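Local coordinates for protein ferritin heavy chain (Trichoplusia ni, PDB 1Z6O) that oxidises ferrous iron and, together with light chains in a secreted 24-subunit shell, stores it as a soluble ferric mineral, at residues 50-62 with 176-188. Sequence-based numbering, arbitrary orientation.
Sequences VVNRPGFAQLFFD and ALGEFIFDKKLLG
R53 and E179 form the salt bridge between the start of helix 54-80 and the short helix 175-186: R53 NE reaches E179 OE1 at 2.7 Å, nearly straight (169°), in the guanidinium plane and on the anti lone pair of the oxygen. The two planar groups stand nearly perpendicular. A water accepts from R53 NH2 and gives a weak bond to the same oxygen, while E179 OE2 takes the backbone N of G105 and R53 NH1 pairs with D184 of a neighbouring light chain. A leucine in place of R53 would probably leave the buried E179 carboxylate, and D184 of that light chain, without their positive mate.

D183 meets the first turn of helix 54-80, whose leading N-H groups have no acceptor within the helix. With CG anti to its own N (chi1 179°), its carboxylate reaches over so that OD1 accepts from F56 N at 2.9 Å and, weakly, from G55 N. K184 NZ forms a salt bridge with D183 OD2 at 2.8 Å and is joined by a second water to N52 O.

Apolar contact fills the rest. The F56 ring fits as a knob among E179, F182, D183 and L186; L186 CD1 stands 3.8 Å from the ring centroid, a CH-pi contact over the face, while F56 CZ touches F182 CD2 at 3.6 Å. L187 packs its CG against G55 CA, 3.6 Å away, and its CD1 against P54 CG. A side chain on G55 would run into D183 O, so glycine permits the 7.5 Å approach of the axes of 54-62 and 176-186, which cross at 46°.

The arrangement is that of the ferritin fold, a four-helix bundle whose short fifth C-terminal helix lies obliquely across one end.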
ATOM      1  N   VAL M  50     -32.428   7.591  42.849  1.00 19.40           N
ATOM      2  CA  VAL M  50     -32.003   7.768  44.234  1.00 21.34           C
ATOM      3  C   VAL M  50     -30.958   6.757  44.709  1.00 25.91           C
ATOM      4  O   VAL M  50     -30.453   6.876  45.819  1.00 22.06           O
ATOM      5  CB  VAL M  50     -33.210   7.751  45.207  1.00 24.58           C
ATOM      6  CG1 VAL M  50     -34.127   8.934  44.890  1.00 30.52           C
ATOM      7  CG2 VAL M  50     -33.970   6.430  45.108  1.00 23.50           C
ATOM      8  N   VAL M  51     -30.631   5.765  43.880  1.00 19.26           N
ATOM      9  CA  VAL M  51     -29.597   4.777  44.241  1.00 18.05           C
ATOM     10  C   VAL M  51     -28.395   5.117  43.363  1.00 20.50           C
ATOM     11  O   VAL M  51     -27.270   5.284  43.842  1.00 19.24           O
ATOM     12  CB  VAL M  51     -30.081   3.334  43.978  1.00 20.20           C
ATOM     13  CG1 VAL M  51     -28.921   2.340  44.188  1.00 18.87           C
ATOM     14  CG2 VAL M  51     -31.239   3.006  44.934  1.00 19.16           C
ATOM     15  N   ASN M  52     -28.654   5.206  42.062  1.00 17.68           N
ATOM     16  CA  ASN M  52     -27.664   5.631  41.083  1.00 18.66           C
ATOM     17  C   ASN M  52     -26.305   4.927  41.097  1.00 21.76           C
ATOM     18  O   ASN M  52     -25.267   5.574  41.256  1.00 17.97           O
ATOM     19  CB  ASN M  52     -27.465   7.164  41.225  1.00 17.34           C
ATOM     20  CG  ASN M  52     -26.843   7.788  39.994  1.00 21.18           C
ATOM     21  OD1 ASN M  52     -27.273   7.516  38.873  1.00 21.28           O
ATOM     22  ND2 ASN M  52     -25.833   8.639  40.190  1.00 20.24           N
ATOM     23  N   ARG M  53     -26.310   3.612  40.912  1.00 16.52           N
ATOM     24  CA  ARG M  53     -25.070   2.836  40.855  1.00 17.39           C
ATOM     25  C   ARG M  53     -25.121   2.111  39.506  1.00 17.45           C
ATOM     26  O   ARG M  53     -25.452   0.923  39.435  1.00 17.74           O
ATOM     27  CB  ARG M  53     -25.024   1.837  42.017  1.00 18.59           C
ATOM     28  CG  ARG M  53     -24.946   2.507  43.399  1.00 19.93           C
ATOM     29  CD  ARG M  53     -23.636   3.286  43.554  1.00 23.69           C
ATOM     30  NE  ARG M  53     -23.474   3.854  44.897  1.00 24.17           N
ATOM     31  CZ  ARG M  53     -23.226   5.140  45.143  1.00 31.01           C
ATOM     32  NH1 ARG M  53     -23.119   6.000  44.139  1.00 32.13           N
ATOM     33  NH2 ARG M  53     -23.067   5.565  46.391  1.00 31.83           N
ATOM     34  N   PRO M  54     -24.813   2.828  38.415  1.00 20.90           N
ATOM     35  CA  PRO M  54     -24.844   2.236  37.069  1.00 21.19           C
ATOM     36  C   PRO M  54     -23.925   1.040  36.864  1.00 19.14           C
ATOM     37  O   PRO M  54     -24.212   0.171  36.033  1.00 18.29           O
ATOM     38  CB  PRO M  54     -24.500   3.422  36.152  1.00 22.87           C
ATOM     39  CG  PRO M  54     -23.614   4.291  37.042  1.00 23.41           C
ATOM     40  CD  PRO M  54     -24.350   4.232  38.370  1.00 22.11           C
ATOM     41  N   GLY M  55     -22.823   0.996  37.607  1.00 18.80           N
ATOM     42  CA  GLY M  55     -21.907  -0.133  37.496  1.00 18.74           C
ATOM     43  C   GLY M  55     -22.593  -1.389  38.016  1.00 19.50           C
ATOM     44  O   GLY M  55     -22.554  -2.445  37.374  1.00 17.06           O
ATOM     45  N   PHE M  56     -23.217  -1.288  39.186  1.00 15.68           N
ATOM     46  CA  PHE M  56     -23.945  -2.431  39.746  1.00 16.95           C
ATOM     47  C   PHE M  56     -25.144  -2.779  38.871  1.00 18.00           C
ATOM     48  O   PHE M  56     -25.444  -3.950  38.666  1.00 16.47           O
ATOM     49  CB  PHE M  56     -24.442  -2.132  41.166  1.00 14.72           C
ATOM     50  CG  PHE M  56     -23.391  -2.320  42.223  1.00 18.28           C
ATOM     51  CD1 PHE M  56     -22.649  -1.242  42.690  1.00 21.62           C
ATOM     52  CD2 PHE M  56     -23.132  -3.587  42.738  1.00 23.58           C
ATOM     53  CE1 PHE M  56     -21.655  -1.424  43.667  1.00 23.21           C
ATOM     54  CE2 PHE M  56     -22.144  -3.781  43.713  1.00 25.79           C
ATOM     55  CZ  PHE M  56     -21.408  -2.698  44.177  1.00 20.52           C
ATOM     56  N   ALA M  57     -25.842  -1.766  38.359  1.00 15.45           N
ATOM     57  CA  ALA M  57     -27.002  -2.039  37.508  1.00 17.16           C
ATOM     58  C   ALA M  57     -26.589  -2.882  36.306  1.00 19.19           C
ATOM     59  O   ALA M  57     -27.230  -3.884  35.994  1.00 18.59           O
ATOM     60  CB  ALA M  57     -27.647  -0.726  37.029  1.00 17.56           C
ATOM     61  N   GLN M  58     -25.516  -2.477  35.633  1.00 18.18           N
ATOM     62  CA  GLN M  58     -25.043  -3.200  34.454  1.00 20.32           C
ATOM     63  C   GLN M  58     -24.577  -4.610  34.825  1.00 17.84           C
ATOM     64  O   GLN M  58     -24.815  -5.568  34.077  1.00 18.36           O
ATOM     65  CB  GLN M  58     -23.891  -2.429  33.797  1.00 25.35           C
ATOM     66  CG  GLN M  58     -23.350  -3.040  32.506  1.00 40.00           C
ATOM     67  CD  GLN M  58     -22.036  -2.375  32.061  1.00 54.73           C
ATOM     68  OE1 GLN M  58     -20.956  -2.692  32.567  1.00 50.80           O
ATOM     69  NE2 GLN M  58     -22.136  -1.434  31.128  1.00 54.40           N
ATOM     70  N   LEU M  59     -23.892  -4.731  35.961  1.00 17.01           N
ATOM     71  CA  LEU M  59     -23.415  -6.036  36.424  1.00 18.65           C
ATOM     72  C   LEU M  59     -24.593  -7.003  36.553  1.00 18.90           C
ATOM     73  O   LEU M  59     -24.528  -8.148  36.104  1.00 16.50           O
ATOM     74  CB  LEU M  59     -22.741  -5.907  37.800  1.00 16.79           C
ATOM     75  CG  LEU M  59     -22.241  -7.209  38.460  1.00 21.11           C
ATOM     76  CD1 LEU M  59     -21.008  -7.716  37.703  1.00 22.54           C
ATOM     77  CD2 LEU M  59     -21.876  -6.955  39.933  1.00 22.02           C
ATOM     78  N   PHE M  60     -25.678  -6.542  37.164  1.00 15.42           N
ATOM     79  CA  PHE M  60     -26.820  -7.420  37.370  1.00 14.90           C
ATOM     80  C   PHE M  60     -27.700  -7.630  36.144  1.00 16.79           C
ATOM     81  O   PHE M  60     -28.283  -8.699  35.996  1.00 16.19           O
ATOM     82  CB  PHE M  60     -27.614  -6.945  38.599  1.00 14.56           C
ATOM     83  CG  PHE M  60     -26.820  -7.050  39.888  1.00 17.06           C
ATOM     84  CD1 PHE M  60     -26.169  -8.240  40.216  1.00 18.47           C
ATOM     85  CD2 PHE M  60     -26.707  -5.965  40.752  1.00 16.12           C
ATOM     86  CE1 PHE M  60     -25.412  -8.351  41.392  1.00 19.87           C
ATOM     87  CE2 PHE M  60     -25.954  -6.063  41.932  1.00 15.67           C
ATOM     88  CZ  PHE M  60     -25.305  -7.261  42.249  1.00 17.90           C
ATOM     89  N   PHE M  61     -27.809  -6.636  35.261  1.00 15.73           N
ATOM     90  CA  PHE M  61     -28.572  -6.859  34.027  1.00 16.27           C
ATOM     91  C   PHE M  61     -27.780  -7.890  33.198  1.00 18.40           C
ATOM     92  O   PHE M  61     -28.373  -8.756  32.559  1.00 17.16           O
ATOM     93  CB  PHE M  61     -28.739  -5.562  33.218  1.00 14.78           C
ATOM     94  CG  PHE M  61     -29.852  -4.665  33.722  1.00 17.15           C
ATOM     95  CD1 PHE M  61     -29.643  -3.298  33.890  1.00 17.48           C
ATOM     96  CD2 PHE M  61     -31.114  -5.189  34.006  1.00 17.98           C
ATOM     97  CE1 PHE M  61     -30.681  -2.456  34.334  1.00 17.49           C
ATOM     98  CE2 PHE M  61     -32.158  -4.358  34.451  1.00 19.82           C
ATOM     99  CZ  PHE M  61     -31.937  -2.985  34.613  1.00 16.65           C
ATOM    100  N   ASP M  62     -26.446  -7.794  33.200  1.00 16.78           N
ATOM    101  CA  ASP M  62     -25.627  -8.770  32.467  1.00 18.17           C
ATOM    102  C   ASP M  62     -25.850 -10.163  33.065  1.00 18.94           C
ATOM    103  O   ASP M  62     -25.962 -11.148  32.333  1.00 16.34           O
ATOM    104  CB  ASP M  62     -24.119  -8.449  32.551  1.00 18.76           C
ATOM    105  CG  ASP M  62     -23.719  -7.238  31.711  1.00 32.51           C
ATOM    106  OD1 ASP M  62     -24.538  -6.769  30.895  1.00 30.09           O
ATOM    107  OD2 ASP M  62     -22.574  -6.758  31.862  1.00 32.86           O
ATOM    108  N   ALA M 176     -20.259   5.721  51.418  1.00 19.36           N
ATOM    109  CA  ALA M 176     -20.614   6.438  50.196  1.00 23.28           C
ATOM    110  C   ALA M 176     -19.504   6.541  49.166  1.00 23.83           C
ATOM    111  O   ALA M 176     -19.708   6.222  47.993  1.00 22.44           O
ATOM    112  CB  ALA M 176     -21.130   7.845  50.544  1.00 22.48           C
ATOM    113  N   LEU M 177     -18.328   6.992  49.587  1.00 19.78           N
ATOM    114  CA  LEU M 177     -17.237   7.140  48.637  1.00 19.25           C
ATOM    115  C   LEU M 177     -16.707   5.783  48.198  1.00 17.76           C
ATOM    116  O   LEU M 177     -16.351   5.596  47.037  1.00 18.91           O
ATOM    117  CB  LEU M 177     -16.112   7.985  49.244  1.00 19.75           C
ATOM    118  CG  LEU M 177     -14.925   8.278  48.321  1.00 21.34           C
ATOM    119  CD1 LEU M 177     -15.403   8.887  46.991  1.00 18.20           C
ATOM    120  CD2 LEU M 177     -13.973   9.230  49.048  1.00 23.00           C
ATOM    121  N   GLY M 178     -16.657   4.836  49.127  1.00 18.81           N
ATOM    122  CA  GLY M 178     -16.178   3.508  48.782  1.00 18.03           C
ATOM    123  C   GLY M 178     -17.056   2.858  47.723  1.00 20.81           C
ATOM    124  O   GLY M 178     -16.555   2.322  46.728  1.00 17.85           O
ATOM    125  N   GLU M 179     -18.372   2.905  47.916  1.00 16.25           N
ATOM    126  CA  GLU M 179     -19.269   2.300  46.935  1.00 18.33           C
ATOM    127  C   GLU M 179     -19.248   3.074  45.616  1.00 19.18           C
ATOM    128  O   GLU M 179     -19.335   2.485  44.536  1.00 18.14           O
ATOM    129  CB  GLU M 179     -20.703   2.236  47.476  1.00 19.92           C
ATOM    130  CG  GLU M 179     -21.593   1.272  46.686  1.00 25.68           C
ATOM    131  CD  GLU M 179     -23.009   1.188  47.247  1.00 32.49           C
ATOM    132  OE1 GLU M 179     -23.869   1.983  46.810  1.00 32.93           O
ATOM    133  OE2 GLU M 179     -23.256   0.339  48.138  1.00 28.57           O
ATOM    134  N   PHE M 180     -19.130   4.396  45.690  1.00 17.63           N
ATOM    135  CA  PHE M 180     -19.085   5.198  44.470  1.00 17.37           C
ATOM    136  C   PHE M 180     -17.895   4.791  43.592  1.00 17.22           C
ATOM    137  O   PHE M 180     -18.041   4.569  42.387  1.00 18.49           O
ATOM    138  CB  PHE M 180     -18.966   6.692  44.810  1.00 17.64           C
ATOM    139  CG  PHE M 180     -18.841   7.577  43.595  1.00 18.75           C
ATOM    140  CD1 PHE M 180     -19.981   8.036  42.930  1.00 20.03           C
ATOM    141  CD2 PHE M 180     -17.585   7.934  43.106  1.00 19.38           C
ATOM    142  CE1 PHE M 180     -19.868   8.847  41.790  1.00 22.24           C
ATOM    143  CE2 PHE M 180     -17.456   8.748  41.961  1.00 21.08           C
ATOM    144  CZ  PHE M 180     -18.603   9.203  41.305  1.00 20.16           C
ATOM    145  N   ILE M 181     -16.711   4.704  44.195  1.00 14.67           N
ATOM    146  CA  ILE M 181     -15.511   4.338  43.447  1.00 15.89           C
ATOM    147  C   ILE M 181     -15.605   2.902  42.921  1.00 17.94           C
ATOM    148  O   ILE M 181     -15.282   2.628  41.763  1.00 18.50           O
ATOM    149  CB  ILE M 181     -14.251   4.480  44.342  1.00 17.97           C
ATOM    150  CG1 ILE M 181     -14.003   5.969  44.633  1.00 19.48           C
ATOM    151  CG2 ILE M 181     -13.020   3.851  43.649  1.00 19.79           C
ATOM    152  CD1 ILE M 181     -12.930   6.213  45.701  1.00 19.64           C
ATOM    153  N   PHE M 182     -16.044   1.989  43.779  1.00 17.18           N
ATOM    154  CA  PHE M 182     -16.174   0.580  43.399  1.00 16.18           C
ATOM    155  C   PHE M 182     -17.140   0.442  42.215  1.00 18.69           C
ATOM    156  O   PHE M 182     -16.891  -0.315  41.266  1.00 18.16           O
ATOM    157  CB  PHE M 182     -16.695  -0.216  44.601  1.00 17.26           C
ATOM    158  CG  PHE M 182     -16.686  -1.711  44.397  1.00 18.54           C
ATOM    159  CD1 PHE M 182     -15.578  -2.471  44.770  1.00 20.00           C
ATOM    160  CD2 PHE M 182     -17.791  -2.354  43.844  1.00 19.08           C
ATOM    161  CE1 PHE M 182     -15.571  -3.870  44.595  1.00 23.40           C
ATOM    162  CE2 PHE M 182     -17.798  -3.754  43.664  1.00 21.37           C
ATOM    163  CZ  PHE M 182     -16.687  -4.507  44.042  1.00 21.17           C
ATOM    164  N   ASP M 183     -18.239   1.186  42.274  1.00 16.92           N
ATOM    165  CA  ASP M 183     -19.256   1.173  41.219  1.00 19.20           C
ATOM    166  C   ASP M 183     -18.665   1.621  39.883  1.00 21.06           C
ATOM    167  O   ASP M 183     -18.933   1.014  38.846  1.00 19.25           O
ATOM    168  CB  ASP M 183     -20.420   2.106  41.603  1.00 20.57           C
ATOM    169  CG  ASP M 183     -21.515   2.159  40.535  1.00 28.74           C
ATOM    170  OD1 ASP M 183     -22.220   1.143  40.361  1.00 26.33           O
ATOM    171  OD2 ASP M 183     -21.669   3.211  39.869  1.00 26.40           O
ATOM    172  N   LYS M 184     -17.859   2.683  39.892  1.00 18.07           N
ATOM    173  CA  LYS M 184     -17.277   3.144  38.635  1.00 18.10           C
ATOM    174  C   LYS M 184     -16.238   2.145  38.124  1.00 19.99           C
ATOM    175  O   LYS M 184     -16.083   1.976  36.913  1.00 21.22           O
ATOM    176  CB  LYS M 184     -16.680   4.551  38.800  1.00 20.41           C
ATOM    177  CG  LYS M 184     -17.725   5.579  39.260  1.00 21.05           C
ATOM    178  CD  LYS M 184     -18.999   5.494  38.412  1.00 23.05           C
ATOM    179  CE  LYS M 184     -20.158   6.288  39.023  1.00 29.00           C
ATOM    180  NZ  LYS M 184     -20.586   5.725  40.345  1.00 34.78           N
ATOM    181  N   LYS M 185     -15.531   1.480  39.036  1.00 19.33           N
ATOM    182  CA  LYS M 185     -14.560   0.457  38.621  1.00 22.01           C
ATOM    183  C   LYS M 185     -15.308  -0.676  37.891  1.00 25.02           C
ATOM    184  O   LYS M 185     -14.764  -1.290  36.977  1.00 23.06           O
ATOM    185  CB  LYS M 185     -13.828  -0.140  39.825  1.00 25.60           C
ATOM    186  CG  LYS M 185     -12.903   0.813  40.556  1.00 35.26           C
ATOM    187  CD  LYS M 185     -11.606   0.973  39.825  1.00 37.78           C
ATOM    188  CE  LYS M 185     -10.589   1.732  40.669  1.00 39.95           C
ATOM    189  NZ  LYS M 185      -9.272   1.720  39.959  1.00 33.33           N
ATOM    190  N   LEU M 186     -16.546  -0.967  38.290  1.00 21.90           N
ATOM    191  CA  LEU M 186     -17.308  -2.016  37.601  1.00 23.77           C
ATOM    192  C   LEU M 186     -17.537  -1.609  36.146  1.00 30.06           C
ATOM    193  O   LEU M 186     -17.709  -2.461  35.283  1.00 28.06           O
ATOM    194  CB  LEU M 186     -18.668  -2.266  38.272  1.00 20.00           C
ATOM    195  CG  LEU M 186     -18.616  -2.920  39.663  1.00 23.14           C
ATOM    196  CD1 LEU M 186     -20.021  -2.944  40.275  1.00 20.14           C
ATOM    197  CD2 LEU M 186     -18.046  -4.340  39.552  1.00 24.05           C
ATOM    198  N   LEU M 187     -17.545  -0.305  35.881  1.00 24.78           N
ATOM    199  CA  LEU M 187     -17.732   0.196  34.518  1.00 27.86           C
ATOM    200  C   LEU M 187     -16.391   0.371  33.811  1.00 31.86           C
ATOM    201  O   LEU M 187     -16.346   0.832  32.674  1.00 34.81           O
ATOM    202  CB  LEU M 187     -18.443   1.554  34.536  1.00 25.72           C
ATOM    203  CG  LEU M 187     -19.877   1.590  35.049  1.00 29.25           C
ATOM    204  CD1 LEU M 187     -20.326   3.038  35.192  1.00 28.77           C
ATOM    205  CD2 LEU M 187     -20.788   0.827  34.085  1.00 27.71           C
ATOM    206  N   GLY M 188     -15.302   0.025  34.485  1.00 31.27           N
ATOM    207  CA  GLY M 188     -13.987   0.178  33.881  1.00 32.16           C
ATOM    208  C   GLY M 188     -13.488   1.613  33.956  1.00 36.94           C
ATOM    209  O   GLY M 188     -12.598   2.011  33.209  1.00 36.76           O
TER
HETATM  210  O   HOH W   1     -22.966   7.102  40.875  1.00 29.32           O
HETATM  211  O   HOH W   2     -23.630   4.343  48.870  1.00 51.04           O